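Side-chain contacts in MccB protein (Escherichia coli, PDB 6OM4), which makes the peptide-nucleotide antibiotic microcin C7 by modifying the MccA precursor peptide, probably through ATP-dependent adenylation that leads to a phosphoramidate bond: residues Q27-L32 with E36-T41; Y43-P48 with T52-T57; H98-S101 with N105-L108; E177-K180 with E184-V187; A292-V297 with I325-I330. All coordinates share one frame; numbering follows the deposited sequence.

Interaction 1. Residues Q27-L32 with E36-T41; sequences QYVENL and ENIIKT
Val29 and Ile38 face each other tip to tip across a tight strand-to-helix junction, where the outermost strand 27-29 of a small three-stranded antiparallel sheet gives way to helix 32-43. Both valine methyls take part. CG1 stands anti to the backbone N (chi1 -173°), which leaves CG2 beside that N, and the fork so formed is presented to the delta methyl of Ile38. Ile38 CD1 sits 3.9 Å from Val29 CG2 and 4.1 Å from Val29 CG1, so one methyl is met by two. The isoleucine reaches this place as a nearly extended arm, with CG1 beside its own backbone N and CD1 carried outward from the helix (chi2 163°). Val20 of strand 17-20 and Cys68 of helix 62-74 also lie against Ile38, making this pair part of the seam between the sheet and two helices of the N-terminal region.

Closer to the turn, the backbone takes over. Asn31 is the N-cap, its OD1 accepting from Leu34 N, and an i to i+4 helical bond runs from Glu36 N to Leu32 O at 3.0 Å. The Glu36 side chain leans back over that same carbonyl: its CG, beside the backbone N (chi1 -69°), comes to 3.2 Å from Leu32 O. The rest of the glutamate stays extended and passes the leucine loosely. At the next residue, Asn37 O accepts twice, from Thr41 N on one face of its plane and from Thr41 OG1, 2.9 Å from Asn37 O, on the other.

Interaction 2. Residues Y43-P48 with T52-T57; sequences YCFITP and TAALET
A type I beta turn from Tyr43 to Ile46, following helix 32-43, sets Cys44 and Phe45 against Ala54 on the short helix 51-58. The methyl of Ala54 is the focus of this packing of the turn on the helix. On one side it meets the cysteine stem, Cys44 CB lying 3.5 Å from Ala54 CB, which is closer than carbons usually come. The other neighbour is the far end of the phenyl ring: Phe45 CZ is 3.4 Å from Ala54 CB, and Phe45 CE1 and CE2 stand almost evenly behind it at 3.9 and 3.8 Å from the same methyl. The methyl approaches the ring obliquely.

Phe45 continues inward to Phe65 and Phe69 of helix 62-74, and its backbone is hydrogen-bonded to Leu5 of strand 2-5. Phe45 thus links the turn to that strand and helix as well, far from the nucleotide and zinc sites. Cys44 SG, beside its backbone N (chi1 -65°), runs on along the helix toward Thr57, whose hydroxyl it meets only loosely. That hydroxyl is turned back to its own helix, where Thr57 OG1 gives a weak hydrogen bond of 3.3 Å to Ala54 O.

Interaction 3. Residues H98-S101 with N105-L108; sequences HYQS and NPVL
The backbones of Tyr99 and Pro106 come within 5.3 Å, CA to CA, at a helix-loop-helix corner where helix 93-101 turns into helix 106-114. Pro106 opens the second helix, and consecutive residues of the first cover its CA-CB end and its CG-CD end. Tyr99 meets the proline with its beta carbon and, about as closely, with ring atom CD2: Tyr99 CB is 4.1 Å from Pro106 CA and 4.2 Å from Pro106 CB. CG of the tyrosine is anti to its carbonyl carbon (chi1 -48°), and this turns the ring past the proline, with CD2 near Pro106 O, and on along helix 106-114 to Val109, Gln110 and Leu113. Tyr313 meets the ring too, their planes about 60° apart.

Gln100 covers the other end of the pyrrolidine. Its aliphatic stem crosses that ring obliquely, and Gln100 CG lies 4.0 Å from Pro106 CG. All three residues are buried, and the atoms that touch are almost all carbon, in a corner within the ThiF-family region.

Polar bonds brace both segments. Asn105 is the N-cap of the second helix, Val107 N donating to Asn105 OD1 over 3.1 Å with a bent N-H...O angle of 136°. In segment 98-101 the hydroxyl of Ser101 folds back, OG giving a 2.7 Å hydrogen bond to His98 O.

Interaction 4. Residues E177-K180 with E184-V187; sequences ELLK and EISV
Leu179 CD2 meets both Ile185 and Val187. It rests 3.6 Å from Ile185 O and 4.3 Å from Ile185 CG1. Val187 CG2 is 3.9 Å from the same Leu179 CD2, so one methyl spans two residues of the chain that enters the strand. Leu179 and Val187 run antiparallel, flank to flank. Val187 CG2 also has Leu178 CD1 for a neighbour, at 4.3 Å, and so lies against two consecutive leucines of the helix. Its CG1 is the branch anti to the backbone N (chi1 -178°), which brings CG2 beside that N and into this double contact.

These residues close the second half of a beta-alpha-beta unit, strand 141-146, helix 170-181 and strand 186-191, in the Rossmann-like ThiF domain; strand 186-191 is the outermost at that end of the sheet. Behind the first shell, Leu144 of the adjoining strand touches Val187, while Ser131, Val132 and Ala135 of helix 125-136 pack on Leu178. On the helix itself a salt bridge links residues one turn apart: Lys180 NZ approaches Glu177 OE2 from its syn side at 3.0 Å, 17° out of the carboxylate plane, and Arg181 NH1 pairs with Glu177 OE1.

Interaction 5. Residues A292-V297 with I325-I330; sequences APVNNV and IWSDEI
Between Val294 and Ser327, and between Val297 and Ile325, no flat group is involved; the planar side chains lie off to the sides. The indole of Trp326, whose CB points away from the helix, makes a cation-pi contact with Lys331 and packs on a modified side chain of the bound peptide. On the helix, the amide of Asn296 gives a weak hydrogen bond to that of Asn295, ND2 to OD1.

The contact proper is a methyl against a hydroxymethyl. Val294 CG2 approaches Ser327 OG to 3.5 Å and Ser327 CB to 3.7 Å. OG stands between the serine's backbone N and carbonyl carbon (chi1 63°), and its hydrogen bond goes to Asp242 O, so the valine only packs beside it. One turn along, Val297 and Ile325 point toward each other and meet more loosely, with CG1 of the valine 4.3 Å from CD1 of the isoleucine.

Val294 also touches Tyr239, an ATP-binding residue of strand 234-240, and the Val294 side chain lies about 10 Å from the bound adenosine phosphoramidate. Helix 292-311 thus begins over strands 243-250 and 321-326, with Ala244 under both valines and helix 125-136 meeting Asn295 and Asn296.

Overall arrangement
From the N terminus the five contacts follow one another in series; none nest or cross. Interaction 1 closes a short strand-to-helix turn, and interaction 2, adjoining it in sequence with centres 17 Å apart, joins the turn after helix 32-43 to helix 51-58. Interaction 3 closes the corner between helices 93-101 and 106-114. Interactions 4 and 5 both reach the eight-stranded sheet: 177-180 with 184-187 closes a tight helix-to-strand return onto its outermost strand 186-191, whereas 292-297 with 325-330 spans 27 residues and covers its antiparallel part, with the two centres 29 Å apart.

Interaction 1. Residues Q27-L32 with E36-T41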
# COMPACT_ATOMS: atom_id res chain seq x y z
N GLN A 27 -9.34 -20.40 8.80
CA GLN A 27 -8.93 -21.76 9.17
C GLN A 27 -10.01 -22.77 8.81
O GLN A 27 -11.18 -22.62 9.19
CB GLN A 27 -8.72 -21.82 10.67
CG GLN A 27 -7.65 -20.87 11.16
CD GLN A 27 -6.31 -21.28 10.61
OE1 GLN A 27 -5.98 -22.47 10.55
NE2 GLN A 27 -5.52 -20.29 10.20
N TYR A 28 -9.60 -23.83 8.12
CA TYR A 28 -10.43 -24.98 7.94
C TYR A 28 -10.13 -25.96 9.08
O TYR A 28 -8.96 -26.38 9.26
CB TYR A 28 -10.20 -25.63 6.57
CG TYR A 28 -10.94 -26.93 6.34
CD1 TYR A 28 -12.32 -27.00 6.38
CD2 TYR A 28 -10.25 -28.11 6.08
CE1 TYR A 28 -13.01 -28.19 6.19
CE2 TYR A 28 -10.92 -29.31 5.88
CZ TYR A 28 -12.30 -29.34 5.93
OH TYR A 28 -12.98 -30.52 5.71
N VAL A 29 -11.19 -26.35 9.78
CA VAL A 29 -11.14 -27.32 10.87
C VAL A 29 -11.90 -28.56 10.45
O VAL A 29 -13.10 -28.56 10.38
CB VAL A 29 -11.74 -26.69 12.14
CG1 VAL A 29 -11.55 -27.58 13.36
CG2 VAL A 29 -11.11 -25.34 12.40
N GLU A 30 -11.17 -29.62 10.11
CA GLU A 30 -11.77 -30.83 9.57
C GLU A 30 -12.55 -31.56 10.66
O GLU A 30 -13.59 -32.20 10.40
CB GLU A 30 -10.68 -31.70 8.94
CG GLU A 30 -11.01 -33.18 8.82
CD GLU A 30 -12.02 -33.56 7.75
OE1 GLU A 30 -12.64 -32.64 7.18
OE2 GLU A 30 -12.18 -34.79 7.49
N ASN A 31 -12.02 -31.50 11.89
CA ASN A 31 -12.59 -32.13 13.07
C ASN A 31 -13.86 -31.38 13.48
O ASN A 31 -13.79 -30.29 14.05
CB ASN A 31 -11.50 -32.14 14.14
CG ASN A 31 -11.84 -32.78 15.46
OD1 ASN A 31 -12.99 -32.83 15.90
ND2 ASN A 31 -10.78 -33.16 16.17
N LEU A 32 -15.02 -31.96 13.20
CA LEU A 32 -16.31 -31.30 13.48
C LEU A 32 -16.48 -30.99 14.95
O LEU A 32 -17.07 -29.98 15.33
CB LEU A 32 -17.47 -32.19 13.06
CG LEU A 32 -18.21 -31.78 11.80
CD1 LEU A 32 -19.38 -32.72 11.57
CD2 LEU A 32 -18.66 -30.32 11.88
N GLU A 36 -17.12 -27.26 16.50
CA GLU A 36 -18.28 -26.96 17.35
C GLU A 36 -17.78 -26.33 18.65
O GLU A 36 -18.38 -25.39 19.16
CB GLU A 36 -19.10 -28.23 17.59
CG GLU A 36 -19.80 -28.72 16.33
CD GLU A 36 -20.61 -30.01 16.49
OE1 GLU A 36 -20.50 -30.63 17.58
OE2 GLU A 36 -21.31 -30.44 15.50
N ASN A 37 -16.70 -26.87 19.21
CA ASN A 37 -16.16 -26.34 20.46
C ASN A 37 -15.53 -24.95 20.26
O ASN A 37 -15.61 -24.10 21.15
CB ASN A 37 -15.16 -27.30 21.10
CG ASN A 37 -15.83 -28.45 21.84
OD1 ASN A 37 -17.04 -28.39 22.20
ND2 ASN A 37 -15.05 -29.48 22.09
N ILE A 38 -14.90 -24.71 19.10
CA ILE A 38 -14.38 -23.37 18.82
C ILE A 38 -15.55 -22.37 18.81
O ILE A 38 -15.44 -21.24 19.29
CB ILE A 38 -13.60 -23.35 17.49
CG1 ILE A 38 -12.34 -24.23 17.57
CG2 ILE A 38 -13.31 -21.92 17.08
CD1 ILE A 38 -11.73 -24.59 16.21
N ILE A 39 -16.66 -22.77 18.19
CA ILE A 39 -17.87 -21.88 18.12
C ILE A 39 -18.35 -21.57 19.53
O ILE A 39 -18.62 -20.41 19.85
CB ILE A 39 -18.99 -22.50 17.28
CG1 ILE A 39 -18.61 -22.56 15.80
CG2 ILE A 39 -20.30 -21.75 17.48
CD1 ILE A 39 -19.41 -23.54 14.99
N LYS A 40 -18.46 -22.60 20.39
CA LYS A 40 -18.95 -22.40 21.76
C LYS A 40 -18.01 -21.47 22.52
O LYS A 40 -18.46 -20.60 23.27
CB LYS A 40 -19.09 -23.74 22.50
CG LYS A 40 -20.17 -24.68 21.99
CD LYS A 40 -20.03 -26.07 22.63
CE LYS A 40 -21.30 -26.89 22.58
NZ LYS A 40 -21.21 -28.10 23.43
N THR A 41 -16.69 -21.62 22.31
CA THR A 41 -15.70 -20.78 22.95
C THR A 41 -15.85 -19.33 22.45
O THR A 41 -15.90 -18.38 23.24
CB THR A 41 -14.28 -21.32 22.74
OG1 THR A 41 -14.24 -22.64 23.29
CG2 THR A 41 -13.19 -20.48 23.37

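Interaction 2. Residues Y43-P48 with T52-T57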
# COMPACT_ATOMS: atom_id res chain seq x y z
N TYR A 43 -18.32 -17.82 21.22
CA TYR A 43 -19.58 -17.24 21.64
C TYR A 43 -19.47 -16.61 23.04
O TYR A 43 -20.14 -15.60 23.31
CB TYR A 43 -20.66 -18.30 21.56
CG TYR A 43 -22.05 -17.85 21.92
CD1 TYR A 43 -22.86 -17.21 20.98
CD2 TYR A 43 -22.58 -18.11 23.17
CE1 TYR A 43 -24.17 -16.87 21.27
CE2 TYR A 43 -23.89 -17.76 23.47
CZ TYR A 43 -24.68 -17.13 22.53
OH TYR A 43 -25.97 -16.77 22.82
N CYS A 44 -18.61 -17.18 23.91
CA CYS A 44 -18.40 -16.63 25.24
C CYS A 44 -17.84 -15.21 25.21
O CYS A 44 -17.91 -14.52 26.21
CB CYS A 44 -17.42 -17.47 26.04
SG CYS A 44 -18.08 -19.12 26.38
N PHE A 45 -17.22 -14.81 24.10
CA PHE A 45 -16.52 -13.53 24.06
C PHE A 45 -17.25 -12.49 23.19
O PHE A 45 -16.63 -11.55 22.81
CB PHE A 45 -15.08 -13.75 23.58
CG PHE A 45 -14.26 -14.60 24.51
CD1 PHE A 45 -13.66 -14.05 25.63
CD2 PHE A 45 -14.18 -15.97 24.33
CE1 PHE A 45 -12.96 -14.85 26.53
CE2 PHE A 45 -13.49 -16.77 25.22
CZ PHE A 45 -12.86 -16.20 26.31
N ILE A 46 -18.55 -12.66 22.93
CA ILE A 46 -19.30 -11.65 22.20
C ILE A 46 -19.23 -10.32 22.97
O ILE A 46 -19.01 -9.21 22.37
CB ILE A 46 -20.75 -12.10 21.93
CG1 ILE A 46 -20.82 -13.32 21.01
CG2 ILE A 46 -21.56 -10.95 21.35
CD1 ILE A 46 -20.01 -13.21 19.79
N THR A 47 -19.39 -10.42 24.30
CA THR A 47 -19.24 -9.31 25.23
C THR A 47 -17.89 -9.49 25.90
O THR A 47 -17.42 -10.63 26.01
CB THR A 47 -20.36 -9.22 26.29
OG1 THR A 47 -20.30 -10.29 27.23
CG2 THR A 47 -21.74 -9.22 25.66
N PRO A 48 -17.23 -8.41 26.37
CA PRO A 48 -15.89 -8.50 26.96
C PRO A 48 -15.91 -9.47 28.14
O PRO A 48 -16.72 -9.33 29.03
CB PRO A 48 -15.60 -7.08 27.47
CG PRO A 48 -16.49 -6.19 26.61
CD PRO A 48 -17.73 -7.02 26.34
N THR A 52 -11.44 -16.85 32.60
CA THR A 52 -12.17 -17.62 33.67
C THR A 52 -13.69 -17.41 33.59
O THR A 52 -14.44 -18.37 33.73
CB THR A 52 -11.62 -17.35 35.08
OG1 THR A 52 -12.07 -16.04 35.44
CG2 THR A 52 -10.11 -17.50 35.13
N ALA A 53 -14.18 -16.18 33.36
CA ALA A 53 -15.59 -15.92 33.23
C ALA A 53 -16.20 -16.72 32.08
O ALA A 53 -17.35 -17.17 32.20
CB ALA A 53 -15.86 -14.43 33.06
N ALA A 54 -15.46 -16.87 30.96
CA ALA A 54 -15.91 -17.66 29.84
C ALA A 54 -15.87 -19.15 30.21
O ALA A 54 -16.82 -19.84 29.96
CB ALA A 54 -15.06 -17.40 28.61
N LEU A 55 -14.77 -19.59 30.81
CA LEU A 55 -14.60 -21.01 31.23
C LEU A 55 -15.73 -21.43 32.18
O LEU A 55 -16.16 -22.57 32.10
CB LEU A 55 -13.21 -21.18 31.84
CG LEU A 55 -12.82 -22.55 32.39
CD1 LEU A 55 -13.03 -23.64 31.37
CD2 LEU A 55 -11.37 -22.52 32.82
N GLU A 56 -16.22 -20.51 33.03
CA GLU A 56 -17.43 -20.70 33.89
C GLU A 56 -18.70 -21.10 33.13
O GLU A 56 -19.54 -21.83 33.69
CB GLU A 56 -17.81 -19.40 34.61
CG GLU A 56 -17.56 -19.39 36.09
CD GLU A 56 -17.10 -18.04 36.62
OE1 GLU A 56 -15.99 -17.99 37.18
OE2 GLU A 56 -17.82 -17.05 36.45
N THR A 57 -18.94 -20.57 31.92
CA THR A 57 -20.26 -20.70 31.28
C THR A 57 -20.23 -21.58 30.02
O THR A 57 -21.29 -21.87 29.48
CB THR A 57 -20.85 -19.33 30.95
OG1 THR A 57 -19.94 -18.69 30.06
CG2 THR A 57 -21.06 -18.48 32.19

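Interaction 3. Residues H98-S101 with N105-L108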
# COMPACT_ATOMS: atom_id res chain seq x y z
N HIS A 98 -9.68 -3.79 10.20
CA HIS A 98 -8.51 -4.26 9.50
C HIS A 98 -7.29 -4.30 10.45
O HIS A 98 -6.64 -5.35 10.59
CB HIS A 98 -8.30 -3.41 8.24
CG HIS A 98 -7.00 -3.66 7.57
ND1 HIS A 98 -6.80 -4.76 6.75
CD2 HIS A 98 -5.88 -2.92 7.52
CE1 HIS A 98 -5.56 -4.67 6.27
NE2 HIS A 98 -4.98 -3.56 6.74
N TYR A 99 -7.02 -3.23 11.18
CA TYR A 99 -5.82 -3.21 12.09
C TYR A 99 -5.97 -4.28 13.20
O TYR A 99 -5.01 -4.97 13.54
CB TYR A 99 -5.52 -1.81 12.65
CG TYR A 99 -5.50 -0.69 11.63
CD1 TYR A 99 -4.92 -0.85 10.38
CD2 TYR A 99 -6.09 0.56 11.88
CE1 TYR A 99 -4.88 0.17 9.44
CE2 TYR A 99 -6.08 1.57 10.93
CZ TYR A 99 -5.51 1.38 9.69
OH TYR A 99 -5.56 2.38 8.73
N GLN A 100 -7.17 -4.41 13.76
CA GLN A 100 -7.46 -5.37 14.85
C GLN A 100 -7.16 -6.78 14.36
O GLN A 100 -6.59 -7.57 15.09
CB GLN A 100 -8.92 -5.37 15.29
CG GLN A 100 -9.36 -4.13 16.06
CD GLN A 100 -10.82 -4.12 16.46
OE1 GLN A 100 -11.24 -3.37 17.38
NE2 GLN A 100 -11.62 -4.82 15.71
N SER A 101 -7.51 -7.04 13.09
CA SER A 101 -7.37 -8.36 12.53
C SER A 101 -5.91 -8.79 12.38
O SER A 101 -5.69 -10.00 12.18
CB SER A 101 -8.12 -8.49 11.22
OG SER A 101 -7.41 -7.91 10.12
N ASN A 105 -3.37 -2.61 18.07
CA ASN A 105 -4.25 -1.60 18.71
C ASN A 105 -4.59 -0.55 17.66
O ASN A 105 -3.71 0.20 17.26
CB ASN A 105 -3.57 -0.94 19.92
CG ASN A 105 -4.44 0.06 20.62
OD1 ASN A 105 -5.39 0.62 20.05
ND2 ASN A 105 -4.10 0.32 21.89
N PRO A 106 -5.84 -0.48 17.16
CA PRO A 106 -6.19 0.37 16.04
C PRO A 106 -5.99 1.88 16.33
O PRO A 106 -5.65 2.66 15.41
CB PRO A 106 -7.67 0.04 15.78
CG PRO A 106 -8.18 -0.46 17.10
CD PRO A 106 -7.01 -1.21 17.71
N VAL A 107 -6.16 2.28 17.59
CA VAL A 107 -5.97 3.71 17.93
C VAL A 107 -4.49 4.09 17.78
O VAL A 107 -4.20 5.26 17.39
CB VAL A 107 -6.52 4.07 19.33
CG1 VAL A 107 -6.27 5.52 19.70
CG2 VAL A 107 -8.01 3.75 19.45
N LEU A 108 -3.54 3.19 18.10
CA LEU A 108 -2.10 3.53 17.94
C LEU A 108 -1.69 3.57 16.46
O LEU A 108 -0.93 4.41 16.06
CB LEU A 108 -1.22 2.57 18.74
CG LEU A 108 -1.58 2.49 20.22
CD1 LEU A 108 -0.65 1.51 20.94
CD2 LEU A 108 -1.49 3.86 20.87

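Interaction 4. Residues E177-K180 with E184-V187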
# COMPACT_ATOMS: atom_id res chain seq x y z
N GLU A 177 -10.66 17.93 -3.95
CA GLU A 177 -11.40 16.68 -3.85
C GLU A 177 -11.01 15.88 -2.60
O GLU A 177 -11.83 15.20 -2.03
CB GLU A 177 -11.24 15.91 -5.16
CG GLU A 177 -11.98 16.60 -6.30
CD GLU A 177 -13.48 16.79 -6.10
OE1 GLU A 177 -14.16 15.84 -5.60
OE2 GLU A 177 -13.97 17.91 -6.44
N LEU A 178 -9.74 15.98 -2.16
CA LEU A 178 -9.27 15.31 -0.99
C LEU A 178 -9.94 15.95 0.22
O LEU A 178 -10.39 15.27 1.11
CB LEU A 178 -7.74 15.39 -0.87
CG LEU A 178 -6.89 14.57 -1.86
CD1 LEU A 178 -5.44 14.57 -1.42
CD2 LEU A 178 -7.41 13.14 -1.98
N LEU A 179 -9.99 17.28 0.25
CA LEU A 179 -10.56 17.97 1.41
C LEU A 179 -12.09 17.83 1.43
O LEU A 179 -12.71 17.90 2.49
CB LEU A 179 -10.10 19.43 1.42
CG LEU A 179 -8.62 19.63 1.72
CD1 LEU A 179 -8.24 21.11 1.64
CD2 LEU A 179 -8.23 19.10 3.09
N LYS A 180 -12.72 17.57 0.28
CA LYS A 180 -14.15 17.29 0.32
C LYS A 180 -14.43 15.93 0.98
O LYS A 180 -15.55 15.71 1.48
CB LYS A 180 -14.75 17.29 -1.08
CG LYS A 180 -14.96 18.69 -1.60
CD LYS A 180 -15.18 18.71 -3.10
CE LYS A 180 -16.23 17.73 -3.58
NZ LYS A 180 -16.58 17.97 -5.01
N GLU A 184 -10.43 16.80 7.85
CA GLU A 184 -9.64 16.73 9.10
C GLU A 184 -8.12 16.71 8.79
O GLU A 184 -7.33 16.81 9.71
CB GLU A 184 -10.08 15.52 9.94
CG GLU A 184 -11.57 15.51 10.31
CD GLU A 184 -12.15 14.30 11.06
OE1 GLU A 184 -11.38 13.61 11.80
OE2 GLU A 184 -13.38 14.02 10.90
N ILE A 185 -7.71 16.59 7.52
CA ILE A 185 -6.30 16.48 7.18
C ILE A 185 -5.80 17.79 6.56
O ILE A 185 -6.58 18.70 6.31
CB ILE A 185 -6.03 15.28 6.24
CG1 ILE A 185 -6.57 15.56 4.84
CG2 ILE A 185 -6.57 14.00 6.85
CD1 ILE A 185 -6.17 14.54 3.84
N SER A 186 -4.49 17.85 6.33
CA SER A 186 -3.81 19.00 5.74
C SER A 186 -3.28 18.61 4.37
O SER A 186 -2.62 17.56 4.26
CB SER A 186 -2.69 19.43 6.66
OG SER A 186 -2.06 20.60 6.15
N VAL A 187 -3.55 19.44 3.34
CA VAL A 187 -3.05 19.21 1.98
C VAL A 187 -2.42 20.50 1.48
O VAL A 187 -2.99 21.56 1.65
CB VAL A 187 -4.19 18.77 1.04
CG1 VAL A 187 -3.66 18.49 -0.35
CG2 VAL A 187 -4.95 17.58 1.61

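Interaction 5. Residues A292-V297 with I325-I330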
# COMPACT_ATOMS: atom_id res chain seq x y z
N ALA A 292 -7.58 1.68 -16.92
CA ALA A 292 -7.83 2.02 -15.51
C ALA A 292 -7.62 0.82 -14.59
O ALA A 292 -7.06 0.99 -13.50
CB ALA A 292 -9.21 2.61 -15.32
N PRO A 293 -8.11 -0.39 -14.90
CA PRO A 293 -7.93 -1.52 -13.98
C PRO A 293 -6.46 -1.76 -13.60
O PRO A 293 -6.18 -2.05 -12.44
CB PRO A 293 -8.52 -2.70 -14.73
CG PRO A 293 -9.63 -2.08 -15.58
CD PRO A 293 -9.06 -0.73 -15.99
N VAL A 294 -5.54 -1.61 -14.56
CA VAL A 294 -4.08 -1.80 -14.30
C VAL A 294 -3.57 -0.70 -13.37
O VAL A 294 -2.91 -0.92 -12.33
CB VAL A 294 -3.32 -1.86 -15.63
CG1 VAL A 294 -1.83 -1.82 -15.37
CG2 VAL A 294 -3.72 -3.11 -16.42
N ASN A 295 -3.91 0.53 -13.74
CA ASN A 295 -3.58 1.70 -12.97
C ASN A 295 -4.03 1.50 -11.52
O ASN A 295 -3.25 1.69 -10.55
CB ASN A 295 -4.26 2.94 -13.56
CG ASN A 295 -4.03 4.18 -12.75
OD1 ASN A 295 -4.79 4.48 -11.80
ND2 ASN A 295 -3.00 4.89 -13.14
N ASN A 296 -5.30 1.16 -11.36
CA ASN A 296 -5.95 1.14 -10.03
C ASN A 296 -5.36 0.03 -9.14
O ASN A 296 -5.25 0.21 -7.94
CB ASN A 296 -7.46 0.97 -10.14
CG ASN A 296 -8.14 2.14 -10.84
OD1 ASN A 296 -9.38 2.21 -10.84
ND2 ASN A 296 -7.37 3.06 -11.40
N VAL A 297 -4.99 -1.12 -9.72
CA VAL A 297 -4.36 -2.21 -8.96
C VAL A 297 -3.03 -1.74 -8.39
O VAL A 297 -2.71 -1.96 -7.20
CB VAL A 297 -4.17 -3.46 -9.84
CG1 VAL A 297 -3.23 -4.47 -9.20
CG2 VAL A 297 -5.50 -4.14 -10.17
N ILE A 325 1.75 -7.44 -11.42
CA ILE A 325 0.53 -8.15 -11.52
C ILE A 325 0.03 -8.03 -12.97
O ILE A 325 -0.24 -6.93 -13.45
CB ILE A 325 -0.53 -7.60 -10.55
CG1 ILE A 325 -0.03 -7.60 -9.10
CG2 ILE A 325 -1.84 -8.37 -10.71
CD1 ILE A 325 0.64 -6.31 -8.71
N TRP A 326 -0.05 -9.17 -13.66
CA TRP A 326 -0.45 -9.22 -15.05
C TRP A 326 -1.95 -8.98 -15.12
O TRP A 326 -2.67 -9.29 -14.17
CB TRP A 326 -0.04 -10.56 -15.70
CG TRP A 326 1.36 -10.63 -16.26
CD1 TRP A 326 1.70 -10.93 -17.55
CD2 TRP A 326 2.63 -10.50 -15.57
NE1 TRP A 326 3.06 -10.95 -17.72
CE2 TRP A 326 3.66 -10.68 -16.52
CE3 TRP A 326 3.00 -10.18 -14.25
CZ2 TRP A 326 5.01 -10.59 -16.19
CZ3 TRP A 326 4.34 -10.09 -13.93
CH2 TRP A 326 5.32 -10.27 -14.89
N SER A 327 -2.44 -8.41 -16.23
CA SER A 327 -3.87 -8.24 -16.39
C SER A 327 -4.39 -9.14 -17.52
O SER A 327 -5.59 -9.31 -17.62
CB SER A 327 -4.25 -6.79 -16.59
OG SER A 327 -3.68 -6.28 -17.79
N ASP A 328 -3.51 -9.71 -18.36
CA ASP A 328 -4.06 -10.57 -19.43
C ASP A 328 -3.88 -12.05 -19.13
O ASP A 328 -4.31 -12.89 -19.90
CB ASP A 328 -3.53 -10.25 -20.82
CG ASP A 328 -2.03 -10.19 -20.94
OD1 ASP A 328 -1.32 -10.91 -20.18
OD2 ASP A 328 -1.58 -9.35 -21.75
N GLU A 329 -3.30 -12.35 -17.97
CA GLU A 329 -3.31 -13.69 -17.44
C GLU A 329 -3.18 -13.59 -15.91
O GLU A 329 -2.92 -12.52 -15.37
CB GLU A 329 -2.19 -14.52 -18.05
CG GLU A 329 -0.81 -13.93 -17.86
CD GLU A 329 0.26 -14.69 -18.65
OE1 GLU A 329 0.11 -15.91 -18.81
OE2 GLU A 329 1.23 -14.06 -19.09
N ILE A 330 -3.41 -14.72 -15.24
CA ILE A 330 -3.33 -14.78 -13.80
C ILE A 330 -1.85 -14.96 -13.43
O ILE A 330 -1.27 -16.03 -13.64
CB ILE A 330 -4.16 -15.96 -13.24
CG1 ILE A 330 -5.64 -15.89 -13.61
CG2 ILE A 330 -3.94 -16.09 -11.76
CD1 ILE A 330 -6.39 -14.91 -12.82